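Local coordinates for protein NreA (Staphylococcus aureus subsp. aureus, PDB 6K2H) that probably senses nitrate through a GAF domain as a signalling protein, here in a form mutated in its nitrate-binding site, at residues E23-A28 / L120-R125. The protein carries 1 engineered substitution. Numbering follows the deposited sequence.
Sequences EGYDFA and LLFGQR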
ATOM      1  N   GLU A  23       8.615   7.219   9.451  1.00 27.77           N
ATOM      2  CA  GLU A  23       8.845   5.777   9.544  1.00 24.23           C
ATOM      3  C   GLU A  23       9.998   5.279   8.747  1.00 23.25           C
ATOM      4  O   GLU A  23      10.351   4.078   8.798  1.00 24.25           O
ATOM      5  CB  GLU A  23       7.555   4.990   9.253  1.00 26.50           C
ATOM      6  CG  GLU A  23       6.412   5.132  10.256  1.00 25.96           C
ATOM      7  CD  GLU A  23       6.848   4.965  11.724  1.00 28.32           C
ATOM      8  OE1 GLU A  23       7.731   4.138  12.033  1.00 26.24           O
ATOM      9  OE2 GLU A  23       6.370   5.756  12.552  1.00 29.82           O
ATOM     10  N   GLY A  24      10.638   6.149   7.982  1.00 24.30           N
ATOM     11  CA  GLY A  24      11.813   5.816   7.302  1.00 24.45           C
ATOM     12  C   GLY A  24      11.643   5.191   5.940  1.00 23.42           C
ATOM     13  O   GLY A  24      12.534   4.583   5.483  1.00 24.72           O
ATOM     14  N   TYR A  25      10.516   5.421   5.308  1.00 21.85           N
ATOM     15  CA  TYR A  25      10.169   4.789   4.015  1.00 20.86           C
ATOM     16  C   TYR A  25      10.431   5.625   2.822  1.00 21.85           C
ATOM     17  O   TYR A  25      10.193   6.838   2.802  1.00 24.44           O
ATOM     18  CB  TYR A  25       8.735   4.234   4.042  1.00 22.11           C
ATOM     19  CG  TYR A  25       8.633   2.885   4.777  1.00 21.44           C
ATOM     20  CD1 TYR A  25       8.980   1.673   4.149  1.00 21.03           C
ATOM     21  CD2 TYR A  25       8.268   2.830   6.084  1.00 23.00           C
ATOM     22  CE1 TYR A  25       8.876   0.452   4.826  1.00 21.05           C
ATOM     23  CE2 TYR A  25       8.164   1.642   6.777  1.00 23.23           C
ATOM     24  CZ  TYR A  25       8.450   0.463   6.173  1.00 25.54           C
ATOM     25  OH  TYR A  25       8.358  -0.693   6.884  1.00 24.28           O
ATOM     26  N   ASP A  26      10.807   4.955   1.733  1.00 19.57           N
ATOM     27  CA  ASP A  26      10.988   5.642   0.501  1.00 19.54           C
ATOM     28  C   ASP A  26       9.636   6.009  -0.148  1.00 23.52           C
ATOM     29  O   ASP A  26       9.570   6.893  -0.986  1.00 21.33           O
ATOM     30  CB  ASP A  26      11.791   4.805  -0.473  1.00 22.67           C
ATOM     31  CG  ASP A  26      13.251   4.601  -0.007  1.00 24.14           C
ATOM     32  OD1 ASP A  26      13.738   5.443   0.815  1.00 24.01           O
ATOM     33  OD2 ASP A  26      13.875   3.589  -0.422  1.00 22.13           O
ATOM     34  N   PHE A  27       8.624   5.199   0.140  1.00 20.45           N
ATOM     35  CA  PHE A  27       7.333   5.344  -0.511  1.00 20.16           C
ATOM     36  C   PHE A  27       6.214   4.971   0.446  1.00 20.34           C
ATOM     37  O   PHE A  27       6.346   4.043   1.305  1.00 19.49           O
ATOM     38  CB  PHE A  27       7.291   4.349  -1.709  1.00 19.14           C
ATOM     39  CG  PHE A  27       5.992   4.355  -2.468  1.00 18.56           C
ATOM     40  CD1 PHE A  27       5.645   5.427  -3.275  1.00 19.94           C
ATOM     41  CD2 PHE A  27       5.100   3.319  -2.373  1.00 20.26           C
ATOM     42  CE1 PHE A  27       4.461   5.473  -3.969  1.00 22.16           C
ATOM     43  CE2 PHE A  27       3.895   3.369  -3.070  1.00 20.16           C
ATOM     44  CZ  PHE A  27       3.572   4.449  -3.858  1.00 20.15           C
ATOM     45  N   ALA A  28       5.070   5.611   0.309  1.00 17.22           N
ATOM     46  CA  ALA A  28       3.849   5.089   1.018  1.00 19.58           C
ATOM     47  C   ALA A  28       2.612   5.357   0.152  1.00 19.86           C
ATOM     48  O   ALA A  28       2.638   6.272  -0.681  1.00 20.74           O
ATOM     49  CB  ALA A  28       3.702   5.701   2.444  1.00 20.89           C
ATOM     50  N   LEU A 120      -2.906   0.673   3.884  1.00 20.20           N
ATOM     51  CA  LEU A 120      -1.722   1.510   3.954  1.00 18.73           C
ATOM     52  C   LEU A 120      -0.476   0.711   3.566  1.00 21.54           C
ATOM     53  O   LEU A 120      -0.142  -0.336   4.191  1.00 20.45           O
ATOM     54  CB  LEU A 120      -1.537   2.064   5.353  1.00 20.92           C
ATOM     55  CG  LEU A 120      -0.329   2.826   5.718  1.00 20.00           C
ATOM     56  CD1 LEU A 120      -0.197   4.096   4.904  1.00 24.98           C
ATOM     57  CD2 LEU A 120      -0.363   3.188   7.222  1.00 23.75           C
ATOM     58  N   LEU A 121       0.152   1.135   2.497  1.00 20.52           N
ATOM     59  CA  LEU A 121       1.341   0.451   1.935  1.00 19.81           C
ATOM     60  C   LEU A 121       2.578   1.290   2.220  1.00 20.24           C
ATOM     61  O   LEU A 121       2.545   2.537   2.009  1.00 20.53           O
ATOM     62  CB  LEU A 121       1.161   0.237   0.460  1.00 21.58           C
ATOM     63  CG  LEU A 121       2.461  -0.187  -0.230  1.00 25.07           C
ATOM     64  CD1 LEU A 121       2.818  -1.543   0.155  1.00 27.08           C
ATOM     65  CD2 LEU A 121       2.320  -0.064  -1.759  1.00 31.07           C
ATOM     66  N   PHE A 122       3.588   0.660   2.850  1.00 17.94           N
ATOM     67  CA  PHE A 122       4.929   1.263   3.026  1.00 20.09           C
ATOM     68  C   PHE A 122       5.854   0.509   2.089  1.00 20.56           C
ATOM     69  O   PHE A 122       5.870  -0.749   2.053  1.00 19.92           O
ATOM     70  CB  PHE A 122       5.407   1.117   4.482  1.00 21.89           C
ATOM     71  CG  PHE A 122       4.633   1.966   5.459  1.00 21.53           C
ATOM     72  CD1 PHE A 122       4.908   3.330   5.519  1.00 27.65           C
ATOM     73  CD2 PHE A 122       3.766   1.416   6.358  1.00 30.40           C
ATOM     74  CE1 PHE A 122       4.233   4.129   6.445  1.00 26.52           C
ATOM     75  CE2 PHE A 122       3.106   2.200   7.304  1.00 29.37           C
ATOM     76  CZ  PHE A 122       3.351   3.562   7.340  1.00 29.06           C
ATOM     77  N   GLY A 123       6.620   1.247   1.303  1.00 18.95           N
ATOM     78  CA  GLY A 123       7.560   0.626   0.373  1.00 19.74           C
ATOM     79  C   GLY A 123       8.991   1.144   0.418  1.00 21.08           C
ATOM     80  O   GLY A 123       9.188   2.328   0.652  1.00 19.94           O
ATOM     81  N   GLN A 124       9.960   0.259   0.256  1.00 19.26           N
ATOM     82  CA  GLN A 124      11.363   0.652   0.089  1.00 19.00           C
ATOM     83  C   GLN A 124      11.802   0.476  -1.337  1.00 18.55           C
ATOM     84  O   GLN A 124      11.304  -0.438  -2.050  1.00 19.34           O
ATOM     85  CB  GLN A 124      12.297  -0.157   0.991  1.00 18.61           C
ATOM     86  CG  GLN A 124      11.983  -0.025   2.483  1.00 19.10           C
ATOM     87  CD  GLN A 124      12.343   1.305   3.082  1.00 22.51           C
ATOM     88  OE1 GLN A 124      12.057   2.370   2.522  1.00 21.71           O
ATOM     89  NE2 GLN A 124      13.003   1.272   4.249  1.00 24.25           N
ATOM     90  N   ARG A 125      12.800   1.273  -1.719  1.00 19.93           N
ATOM     91  CA  ARG A 125      13.483   1.106  -2.978  1.00 20.66           C
ATOM     92  C   ARG A 125      14.941   0.756  -2.730  1.00 20.41           C
ATOM     93  O   ARG A 125      15.446   0.845  -1.627  1.00 21.25           O
ATOM     94  CB  ARG A 125      13.416   2.418  -3.781  1.00 21.14           C
ATOM     95  CG  ARG A 125      11.967   2.745  -4.162  1.00 20.06           C
ATOM     96  CD  ARG A 125      11.901   3.772  -5.287  1.00 22.17           C
ATOM     97  NE  ARG A 125      10.551   4.321  -5.341  1.00 20.83           N
ATOM     98  CZ  ARG A 125      10.120   5.385  -4.657  1.00 21.73           C
ATOM     99  NH1 ARG A 125      10.941   6.104  -3.883  1.00 20.90           N
ATOM    100  NH2 ARG A 125       8.838   5.692  -4.725  1.00 21.75           N
TER
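The ring of Y25 lies against F122 as an offset stack, planes 28° apart, in which F122 CB stands over the centre of one face, 3.4 Å from the ring centroid. G123 O approaches the edge of the same tyrosine ring, beside a classic beta bulge, a worked example of how an antiparallel pair accommodates an extra residue: D26 and F27 both face G123 where strand 27-33 of the GAF domain joins strand 115-124. F122 CD1 also meets A28 CB at 4.1 Å. F27 points to the face of the sheet opposite A28 and F122, and there L121 CD2 sits in plane at the edge of its ring, 4.0 Å from F27 CE2.

Between the two faces of the sheet, F27 and G123 form the hydrogen-bonded pair, G123 N giving F27 O an almost straight bond of 2.8 Å (175°) and F27 N returning one to G123 O at 3.0 Å. The next pair, A28 and F122, is non-hydrogen-bonded. At the bulge, the side chains of Q124 and D26 supplement these backbone bonds. Q124, bent at chi2 (-72°), returns OE1 to D26 N at 3.0 Å, and its NE2 hydrogen-bonds to P129 O. R125 extends past F27 toward E100, with which it forms a salt bridge. D26 OD1 forms a salt bridge with R128, and its OD2 accepts R125 N at 2.9 Å on the anti lone pair.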